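Local coordinates for protein carbohydrate binding family 6 (Clostridium thermocellum, PDB 5A8C) that probably releases terminal alpha-L-arabinofuranosyl residues from arabinose-bearing plant polysaccharides, as a family 43 glycoside hydrolase built on a five-bladed beta-propeller, at residues A38-V43 with R299-D304; V126-S131 with K137-G142; A206-E211 with F249-V254. All coordinates share one frame; numbering follows the deposited sequence.

Interaction 1: residues A38-V43 with R299-D304. With TRS (2-amino-2-hydroxymethyl-propane-1,3-diol), chain C.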
loop_
_atom_site.group_PDB
_atom_site.type_symbol
_atom_site.label_atom_id
_atom_site.label_comp_id
_atom_site.label_asym_id
_atom_site.label_seq_id
_atom_site.Cartn_x
_atom_site.Cartn_y
_atom_site.Cartn_z
ATOM N N ALA A 38 -0.792 7.132 6.656
ATOM C CA ALA A 38 -1.682 5.995 6.439
ATOM C C ALA A 38 -1.207 5.173 5.235
ATOM O O ALA A 38 -0.352 5.604 4.447
ATOM C CB ALA A 38 -3.106 6.465 6.166
ATOM N N ASP A 39 -1.772 3.984 5.128
ATOM C CA ASP A 39 -1.636 3.193 3.862
ATOM C C ASP A 39 -0.193 2.955 3.457
ATOM O O ASP A 39 0.211 3.213 2.320
ATOM C CB ASP A 39 -2.376 3.888 2.708
ATOM C CG ASP A 39 -3.761 4.336 3.063
ATOM O OD1 ASP A 39 -4.482 3.616 3.765
ATOM O OD2 ASP A 39 -4.145 5.449 2.538
ATOM N N PRO A 40 0.650 2.490 4.391
ATOM C CA PRO A 40 2.076 2.394 4.087
ATOM C C PRO A 40 2.445 1.404 2.996
ATOM O O PRO A 40 1.790 0.341 2.853
ATOM C CB PRO A 40 2.663 1.970 5.416
ATOM C CG PRO A 40 1.571 1.188 6.086
ATOM C CD PRO A 40 0.332 1.969 5.730
ATOM N N ALA A 41 3.556 1.689 2.346
ATOM C CA ALA A 41 4.273 0.755 1.494
ATOM C C ALA A 41 5.758 0.900 1.816
ATOM O O ALA A 41 6.211 1.963 2.213
ATOM C CB ALA A 41 3.988 1.014 0.021
ATOM N N ALA A 42 6.534 -0.141 1.610
ATOM C CA ALA A 42 7.927 -0.146 2.064
ATOM C C ALA A 42 8.869 -0.735 1.056
ATOM O O ALA A 42 8.529 -1.660 0.318
ATOM C CB ALA A 42 8.063 -0.889 3.383
ATOM N N VAL A 43 10.112 -0.244 1.044
ATOM C CA VAL A 43 11.172 -0.808 0.230
ATOM C C VAL A 43 12.473 -0.745 0.997
ATOM O O VAL A 43 12.694 0.179 1.798
ATOM C CB VAL A 43 11.289 -0.108 -1.154
ATOM C CG1 VAL A 43 11.965 1.249 -1.058
ATOM C CG2 VAL A 43 12.006 -0.965 -2.171
ATOM N N ARG A 299 -4.572 9.193 10.768
ATOM C CA ARG A 299 -3.980 7.891 11.048
ATOM C C ARG A 299 -2.488 8.037 11.366
ATOM O O ARG A 299 -1.891 9.083 11.148
ATOM C CB ARG A 299 -4.225 6.971 9.863
ATOM C CG ARG A 299 -5.705 6.621 9.678
ATOM C CD ARG A 299 -6.035 6.065 8.329
ATOM N NE ARG A 299 -6.129 7.113 7.319
ATOM C CZ ARG A 299 -6.427 6.849 6.053
ATOM N NH1 ARG A 299 -6.862 5.655 5.689
ATOM N NH2 ARG A 299 -6.275 7.780 5.135
ATOM N N ASN A 300 -1.889 6.941 11.836
ATOM C CA ASN A 300 -0.431 6.880 11.981
ATOM C C ASN A 300 0.069 5.507 11.591
ATOM O O ASN A 300 -0.562 4.472 11.880
ATOM C CB ASN A 300 0.030 7.262 13.389
ATOM C CG ASN A 300 -0.568 6.351 14.446
ATOM O OD1 ASN A 300 -1.641 6.594 14.985
ATOM N ND2 ASN A 300 0.149 5.268 14.751
ATOM N N VAL A 301 1.255 5.484 11.001
ATOM C CA VAL A 301 1.906 4.235 10.615
ATOM C C VAL A 301 2.282 3.407 11.825
ATOM O O VAL A 301 2.642 3.902 12.899
ATOM C CB VAL A 301 3.099 4.538 9.709
ATOM C CG1 VAL A 301 4.187 5.343 10.428
ATOM C CG2 VAL A 301 3.703 3.316 9.068
ATOM N N CYS A 302 2.304 2.079 11.637
ATOM C CA CYS A 302 2.691 1.055 12.584
ATOM C C CYS A 302 3.545 -0.002 11.888
ATOM O O CYS A 302 3.431 -0.180 10.681
ATOM C CB CYS A 302 1.467 0.393 13.225
ATOM S SG CYS A 302 0.390 1.436 14.203
ATOM N N ILE A 303 4.276 -0.765 12.678
ATOM C CA ILE A 303 5.067 -1.880 12.179
ATOM C C ILE A 303 5.069 -2.998 13.185
ATOM O O ILE A 303 5.247 -2.747 14.392
ATOM C CB ILE A 303 6.485 -1.431 11.753
ATOM C CG1 ILE A 303 7.244 -2.562 11.065
ATOM C CG2 ILE A 303 7.274 -0.847 12.933
ATOM C CD1 ILE A 303 8.544 -2.099 10.408
ATOM N N ASP A 304 4.958 -4.248 12.727
ATOM C CA ASP A 304 5.099 -5.424 13.557
ATOM C C ASP A 304 5.751 -6.548 12.789
ATOM O O ASP A 304 5.669 -6.579 11.556
ATOM C CB ASP A 304 3.776 -5.853 14.222
ATOM C CG ASP A 304 3.533 -5.085 15.556
ATOM O OD1 ASP A 304 4.395 -5.222 16.466
ATOM O OD2 ASP A 304 2.514 -4.361 15.673
HETATM C C TRS C . -7.781 4.431 1.083
HETATM C C1 TRS C . -8.544 4.485 -0.235
HETATM C C2 TRS C . -6.655 3.412 0.994
HETATM C C3 TRS C . -7.249 5.837 1.480
HETATM N N TRS C . -8.731 3.974 2.167
HETATM O O1 TRS C . -7.630 4.826 -1.272
HETATM O O2 TRS C . -7.166 2.075 0.981
HETATM O O3 TRS C . -6.717 5.898 2.769
#

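Interaction 2: residues V126-S131 with K137-G142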
loop_
_atom_site.group_PDB
_atom_site.type_symbol
_atom_site.label_atom_id
_atom_site.label_comp_id
_atom_site.label_asym_id
_atom_site.label_seq_id
_atom_site.Cartn_x
_atom_site.Cartn_y
_atom_site.Cartn_z
ATOM N N VAL A 126 2.120 7.173 -11.812
ATOM C CA VAL A 126 3.479 6.753 -11.448
ATOM C C VAL A 126 4.367 7.969 -11.387
ATOM O O VAL A 126 4.381 8.814 -12.270
ATOM C CB VAL A 126 4.050 5.728 -12.441
ATOM C CG1 VAL A 126 4.081 6.261 -13.883
ATOM C CG2 VAL A 126 5.444 5.271 -11.995
ATOM N N ALA A 127 5.127 8.080 -10.292
ATOM C CA ALA A 127 6.141 9.122 -10.149
ATOM C C ALA A 127 7.496 8.469 -9.953
ATOM O O ALA A 127 7.605 7.356 -9.427
ATOM C CB ALA A 127 5.791 10.028 -8.985
ATOM N N VAL A 128 8.547 9.141 -10.431
ATOM C CA VAL A 128 9.862 8.535 -10.537
ATOM C C VAL A 128 10.882 9.452 -9.872
ATOM O O VAL A 128 10.807 10.670 -9.979
ATOM C CB VAL A 128 10.230 8.315 -12.039
ATOM C CG1 VAL A 128 11.540 7.563 -12.202
ATOM C CG2 VAL A 128 9.106 7.574 -12.769
ATOM N N SER A 129 11.902 8.825 -9.291
ATOM C CA SER A 129 13.071 9.554 -8.780
ATOM C C SER A 129 14.277 8.660 -8.840
ATOM O O SER A 129 14.192 7.458 -8.713
ATOM C CB SER A 129 12.852 9.982 -7.325
ATOM O OG SER A 129 13.942 10.812 -6.871
ATOM N N ASP A 130 15.456 9.287 -8.947
ATOM C CA ASP A 130 16.709 8.537 -8.750
ATOM C C ASP A 130 17.066 8.365 -7.280
ATOM O O ASP A 130 17.967 7.623 -6.975
ATOM C CB ASP A 130 17.880 9.257 -9.433
ATOM C CG ASP A 130 17.785 9.359 -10.898
ATOM O OD1 ASP A 130 17.131 8.602 -11.544
ATOM O OD2 ASP A 130 18.549 10.204 -11.437
ATOM N N SER A 131 16.360 9.052 -6.397
ATOM C CA SER A 131 16.611 9.002 -4.960
ATOM C C SER A 131 15.398 8.444 -4.253
ATOM O O SER A 131 14.266 8.747 -4.629
ATOM C CB SER A 131 16.793 10.412 -4.429
ATOM O OG SER A 131 16.753 10.484 -3.025
ATOM N N LYS A 137 8.643 12.779 -9.570
ATOM C CA LYS A 137 7.916 13.489 -10.612
ATOM C C LYS A 137 7.223 12.482 -11.499
ATOM O O LYS A 137 7.835 11.496 -11.939
ATOM C CB LYS A 137 8.844 14.358 -11.451
ATOM C CG LYS A 137 9.512 15.512 -10.711
ATOM C CD LYS A 137 8.529 16.591 -10.324
ATOM C CE LYS A 137 9.206 17.786 -9.676
ATOM N NZ LYS A 137 8.211 18.865 -9.426
ATOM N N ASP A 138 5.947 12.716 -11.797
ATOM C CA ASP A 138 5.201 11.870 -12.735
ATOM C C ASP A 138 5.495 12.344 -14.147
ATOM O O ASP A 138 5.242 13.500 -14.468
ATOM C CB ASP A 138 3.706 11.910 -12.387
ATOM C CG ASP A 138 2.827 11.095 -13.313
ATOM O OD1 ASP A 138 3.212 10.829 -14.447
ATOM O OD2 ASP A 138 1.739 10.652 -12.802
ATOM N N PRO A 139 6.106 11.484 -14.974
ATOM C CA PRO A 139 6.525 11.911 -16.335
ATOM C C PRO A 139 5.415 11.927 -17.354
ATOM O O PRO A 139 5.667 12.365 -18.477
ATOM C CB PRO A 139 7.548 10.853 -16.697
ATOM C CG PRO A 139 7.009 9.588 -16.035
ATOM C CD PRO A 139 6.426 10.070 -14.707
ATOM N N LEU A 140 4.220 11.474 -16.996
ATOM C CA LEU A 140 3.194 11.179 -17.994
ATOM C C LEU A 140 2.171 12.314 -18.086
ATOM O O LEU A 140 1.895 13.023 -17.112
ATOM C CB LEU A 140 2.450 9.894 -17.612
ATOM C CG LEU A 140 3.309 8.648 -17.528
ATOM C CD1 LEU A 140 2.440 7.436 -17.215
ATOM C CD2 LEU A 140 4.203 8.395 -18.710
ATOM N N PRO A 141 1.532 12.451 -19.242
ATOM C CA PRO A 141 0.496 13.473 -19.395
ATOM C C PRO A 141 -0.830 13.104 -18.749
ATOM O O PRO A 141 -1.703 13.969 -18.615
ATOM C CB PRO A 141 0.360 13.605 -20.915
ATOM C CG PRO A 141 0.755 12.261 -21.437
ATOM C CD PRO A 141 1.855 11.800 -20.533
ATOM N N GLY A 142 -1.015 11.838 -18.409
ATOM C CA GLY A 142 -2.225 11.355 -17.801
ATOM C C GLY A 142 -1.931 10.113 -16.999
ATOM O O GLY A 142 -0.775 9.710 -16.838
HETATM O O HOH W 1 0.616 8.643 -14.481
#

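Interaction 3: residues A206-E211 with F249-V254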
loop_
_atom_site.group_PDB
_atom_site.type_symbol
_atom_site.label_atom_id
_atom_site.label_comp_id
_atom_site.label_asym_id
_atom_site.label_seq_id
_atom_site.Cartn_x
_atom_site.Cartn_y
_atom_site.Cartn_z
ATOM N N ALA A 206 -11.231 -12.232 -4.935
ATOM C CA ALA A 206 -10.836 -12.611 -3.565
ATOM C C ALA A 206 -12.025 -12.375 -2.668
ATOM O O ALA A 206 -12.722 -11.376 -2.795
ATOM C CB ALA A 206 -9.647 -11.770 -3.054
ATOM N N PRO A 207 -12.249 -13.264 -1.681
ATOM C CA PRO A 207 -13.422 -13.140 -0.852
ATOM C C PRO A 207 -13.469 -11.781 -0.145
ATOM O O PRO A 207 -12.525 -11.382 0.551
ATOM C CB PRO A 207 -13.262 -14.288 0.150
ATOM C CG PRO A 207 -12.380 -15.253 -0.473
ATOM C CD PRO A 207 -11.478 -14.495 -1.363
ATOM N N ARG A 208 -14.580 -11.084 -0.283
ATOM C CA ARG A 208 -14.833 -9.872 0.449
ATOM C C ARG A 208 -13.811 -8.757 0.145
ATOM O O ARG A 208 -13.578 -7.878 0.979
ATOM C CB ARG A 208 -14.971 -10.167 1.960
ATOM C CG ARG A 208 -16.186 -11.056 2.231
ATOM C CD ARG A 208 -16.167 -11.757 3.590
ATOM N NE ARG A 208 -15.098 -12.743 3.679
ATOM C CZ ARG A 208 -13.945 -12.540 4.305
ATOM N NH1 ARG A 208 -13.657 -11.381 4.903
ATOM N NH2 ARG A 208 -13.054 -13.507 4.257
ATOM N N PHE A 209 -13.191 -8.793 -1.020
ATOM C CA PHE A 209 -12.184 -7.789 -1.341
ATOM C C PHE A 209 -12.753 -6.378 -1.261
ATOM O O PHE A 209 -13.817 -6.085 -1.855
ATOM C CB PHE A 209 -11.656 -8.022 -2.789
ATOM C CG PHE A 209 -10.673 -7.000 -3.233
ATOM C CD1 PHE A 209 -9.365 -7.003 -2.736
ATOM C CD2 PHE A 209 -11.026 -6.005 -4.116
ATOM C CE1 PHE A 209 -8.446 -6.043 -3.136
ATOM C CE2 PHE A 209 -10.115 -5.066 -4.527
ATOM C CZ PHE A 209 -8.831 -5.058 -4.016
ATOM N N PHE A 210 -11.997 -5.481 -0.614
ATOM C CA PHE A 210 -12.427 -4.108 -0.443
ATOM C C PHE A 210 -11.426 -3.114 -0.987
ATOM O O PHE A 210 -11.804 -2.210 -1.733
ATOM C CB PHE A 210 -12.751 -3.850 1.052
ATOM C CG PHE A 210 -13.488 -2.605 1.352
ATOM C CD1 PHE A 210 -14.815 -2.423 0.939
ATOM C CD2 PHE A 210 -12.895 -1.605 2.116
ATOM C CE1 PHE A 210 -15.528 -1.282 1.300
ATOM C CE2 PHE A 210 -13.587 -0.432 2.455
ATOM C CZ PHE A 210 -14.896 -0.307 2.069
ATOM N N GLU A 211 -10.168 -3.208 -0.551
ATOM C CA GLU A 211 -9.162 -2.276 -1.088
ATOM C C GLU A 211 -7.763 -2.847 -0.729
ATOM O O GLU A 211 -7.675 -3.975 -0.250
ATOM C CB GLU A 211 -9.411 -0.828 -0.601
ATOM C CG GLU A 211 -9.332 -0.757 0.877
ATOM C CD GLU A 211 -10.002 0.522 1.545
ATOM O OE1 GLU A 211 -10.299 1.578 0.907
ATOM O OE2 GLU A 211 -10.008 0.447 2.801
ATOM N N PHE A 249 -5.413 -18.760 -7.210
ATOM C CA PHE A 249 -5.386 -18.388 -5.786
ATOM C C PHE A 249 -6.460 -19.119 -4.991
ATOM O O PHE A 249 -7.572 -19.360 -5.472
ATOM C CB PHE A 249 -5.571 -16.864 -5.639
ATOM C CG PHE A 249 -4.343 -16.124 -6.046
ATOM C CD1 PHE A 249 -3.357 -15.881 -5.126
ATOM C CD2 PHE A 249 -4.148 -15.677 -7.334
ATOM C CE1 PHE A 249 -2.168 -15.233 -5.484
ATOM C CE2 PHE A 249 -2.970 -15.065 -7.719
ATOM C CZ PHE A 249 -1.973 -14.858 -6.775
ATOM N N GLN A 250 -6.096 -19.401 -3.753
ATOM C CA GLN A 250 -7.011 -19.965 -2.767
ATOM C C GLN A 250 -6.849 -19.186 -1.477
ATOM O O GLN A 250 -5.736 -18.897 -0.991
ATOM C CB GLN A 250 -6.687 -21.443 -2.510
ATOM C CG GLN A 250 -6.976 -22.301 -3.759
ATOM C CD GLN A 250 -8.454 -22.446 -4.112
ATOM O OE1 GLN A 250 -9.343 -22.220 -3.291
ATOM N NE2 GLN A 250 -8.712 -22.826 -5.327
ATOM N N TYR A 251 -7.974 -18.864 -0.849
ATOM C CA TYR A 251 -8.016 -18.090 0.424
ATOM C C TYR A 251 -7.375 -18.884 1.523
ATOM O O TYR A 251 -7.619 -20.094 1.695
ATOM C CB TYR A 251 -9.493 -17.816 0.752
ATOM C CG TYR A 251 -9.662 -17.083 2.045
ATOM C CD1 TYR A 251 -9.538 -15.720 2.113
ATOM C CD2 TYR A 251 -9.907 -17.789 3.229
ATOM C CE1 TYR A 251 -9.668 -15.054 3.321
ATOM C CE2 TYR A 251 -10.051 -17.148 4.452
ATOM C CZ TYR A 251 -9.919 -15.784 4.495
ATOM O OH TYR A 251 -10.024 -15.151 5.713
ATOM N N LYS A 252 -6.578 -18.188 2.362
ATOM C CA LYS A 252 -5.835 -18.800 3.445
ATOM C C LYS A 252 -6.091 -18.221 4.835
ATOM O O LYS A 252 -5.743 -18.894 5.803
ATOM C CB LYS A 252 -4.360 -18.773 3.166
ATOM C CG LYS A 252 -3.934 -19.515 1.923
ATOM C CD LYS A 252 -4.191 -21.001 1.970
ATOM C CE LYS A 252 -3.736 -21.679 0.693
ATOM N NZ LYS A 252 -4.085 -23.115 0.657
ATOM N N GLY A 253 -6.705 -17.061 4.950
ATOM C CA GLY A 253 -7.030 -16.510 6.269
ATOM C C GLY A 253 -6.646 -15.090 6.452
ATOM O O GLY A 253 -6.505 -14.296 5.518
ATOM N N VAL A 254 -6.456 -14.729 7.725
ATOM C CA VAL A 254 -6.199 -13.373 8.202
ATOM C C VAL A 254 -4.735 -13.193 8.559
ATOM O O VAL A 254 -4.171 -13.954 9.333
ATOM C CB VAL A 254 -7.090 -13.077 9.446
ATOM C CG1 VAL A 254 -6.714 -11.750 10.067
ATOM C CG2 VAL A 254 -8.570 -13.097 9.056
#

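Interaction 1: residues A38-V43 with R299-D304
Ala38 and Arg299 meet methyl against guanidinium: CB of Ala38 lies over the centre of one guanidinium face, 3.3 Å from Arg299 NE. The arginine reaches this position by a bend. Its CG stands anti to its own carbonyl carbon, and a turn at chi3 (-78°) folds the guanidinium back across the methyl. Its edge then meets the bound TRS, probably a guest from the crystallisation liquor. TRS O3 accepts from Arg299 NH1 at 2.9 Å and from Arg299 NH2 at 3.1 Å, both bonds clearly bent, so the pair straddles one hydroxyl. The same O3 donates to Asp39 OD2 at 2.6 Å. Asp39 OD1 and Arg299 NH1 form a long salt bridge of 3.7 Å, electrostatic and not a directed bond, since the oxygen lies well off the guanidinium plane. Asp56 is the arginine's strongest polar partner, through a salt bridge to NH2, and Asn266 OD1 accepts from NH1; Ser54 bonds to Asp39 OD2. Before the corner at Asp39 the chain pairs beside Arg299 in the last propeller blade, whereas 40-43 starts the first, so the N-terminal strand closes the ring. The TRS pocket, which Asp162, His268, Tyr66 and Glu211 complete by hydrogen bonds, is probably the substrate site, as its place at the propeller centre suggests. Behind this polar layer Pro40 CB packs on Val301 CG2 at 4.0 Å, the methyl anti to the valine's backbone N.

Interaction 2: residues V126-S131 with K137-G142
An isolated antiparallel bridge on the outermost strand of a propeller blade pairs Val128 with Lys137 in the hydrogen-bonded manner. Val128 N donates to Lys137 O at 2.9 Å, and Lys137 N returns a bond to Val128 O at 3.0 Å. Next along the strand the pattern breaks. Val126 O receives no N-H from the other segment; instead it faces the Asp138 side chain, 3.0 Å from CG and almost equally far from CB, OD1 and OD2, which places it over the carboxylate carbon. With OD1 and OD2 it makes pairs of acceptors, which a CA-H...O contact may offset, Asp138 CA lying 3.2 Å from Val126 O. The carboxylate is fixed from several directions. CG anti to the backbone N (chi1 179°) lets OD1 accept from Leu140 N at 2.8 Å, closing an Asx turn with a nearly straight bond (163°). OD2 accepts a hydrogen bond from a water that also donates to Gly142 O, and it is further gripped by Tyr117 and Trp97. Past the bridge, on the Pro139-Leu140 side, two apolar contacts follow: Leu140 CD1 meets Val126 CG1 at 3.9 Å, and the Pro139 ring crosses Val128 at about a right angle, CD against CG2 at 4.1 Å. Lys137 NZ forms a salt bridge with Asp94. The result is an Asx turn beside a single bridge on the outermost strand, 124-129, of an antiparallel beta-propeller blade.

Interaction 3: residues A206-E211 with F249-V254
Pro207 and Arg208 both lean on the Tyr251 side chain, joining a turn to the outermost strand of a four-stranded propeller blade. The turn is type II, from Ala206 to Phe209, with Phe209 N bonded to Ala206 O at 3.2 Å; Pro207 and Arg208 fill its two central positions, the arginine with positive phi (62°). Pro207 CG approaches Tyr251 CD1 at 3.9 Å, an oblique apolar contact. Arg208 NH2 lies obliquely beside the CE1-CZ-OH part of the ring, 3.7 Å from Tyr251 OH, too far for a hydrogen bond, and 3.8 Å from Tyr251 CE1. The guanidinium presents its edge to Tyr251 CZ, and the two planes stand 78° apart, which rules out a parallel stack. A bend at chi3 brings the arginine head round to this place. With CG anti to the backbone N (chi1 178°), the Tyr251 ring lies alongside Pro207 and its hydroxyl by the guanidinium.

One step outward, a shared acceptor probably accounts for the approach. Glu238 OE1 on the adjoining strand 237-242 forms a salt bridge with Arg208 NH2 and accepts from Tyr251 OH, so one carboxylate oxygen binds both groups. Tyr226 bonds to Pro207 O and its side chain also touches Tyr251. Strand 250-256 carries a classic beta bulge, in which Lys252 and Gly253 both face Tyr239. At this bulge Gly253 N sits 3.4 Å above one face of the Tyr251 ring, offset toward the rim.

Overall arrangement
From the N terminus, strand 36-45 supplies the first half of interaction 1, whose second half comes only at 299-304, so this contact closes a loop of 255 residues and joins the start of the first blade to the last blade, closing the propeller. Both other contacts nest inside it and follow one another in series. Interaction 2 closes a loop of just five residues at the outer strand of the 104-129 sheet; interaction 3 closes one of 37 residues, joining the turn entering the 212-256 sheet to that sheet's last strand. Their centres lie about 31 Å apart on opposite sides of the chain's centre. Interaction 1 is the most central, and Glu211, in a segment of interaction 3, reaches its TRS.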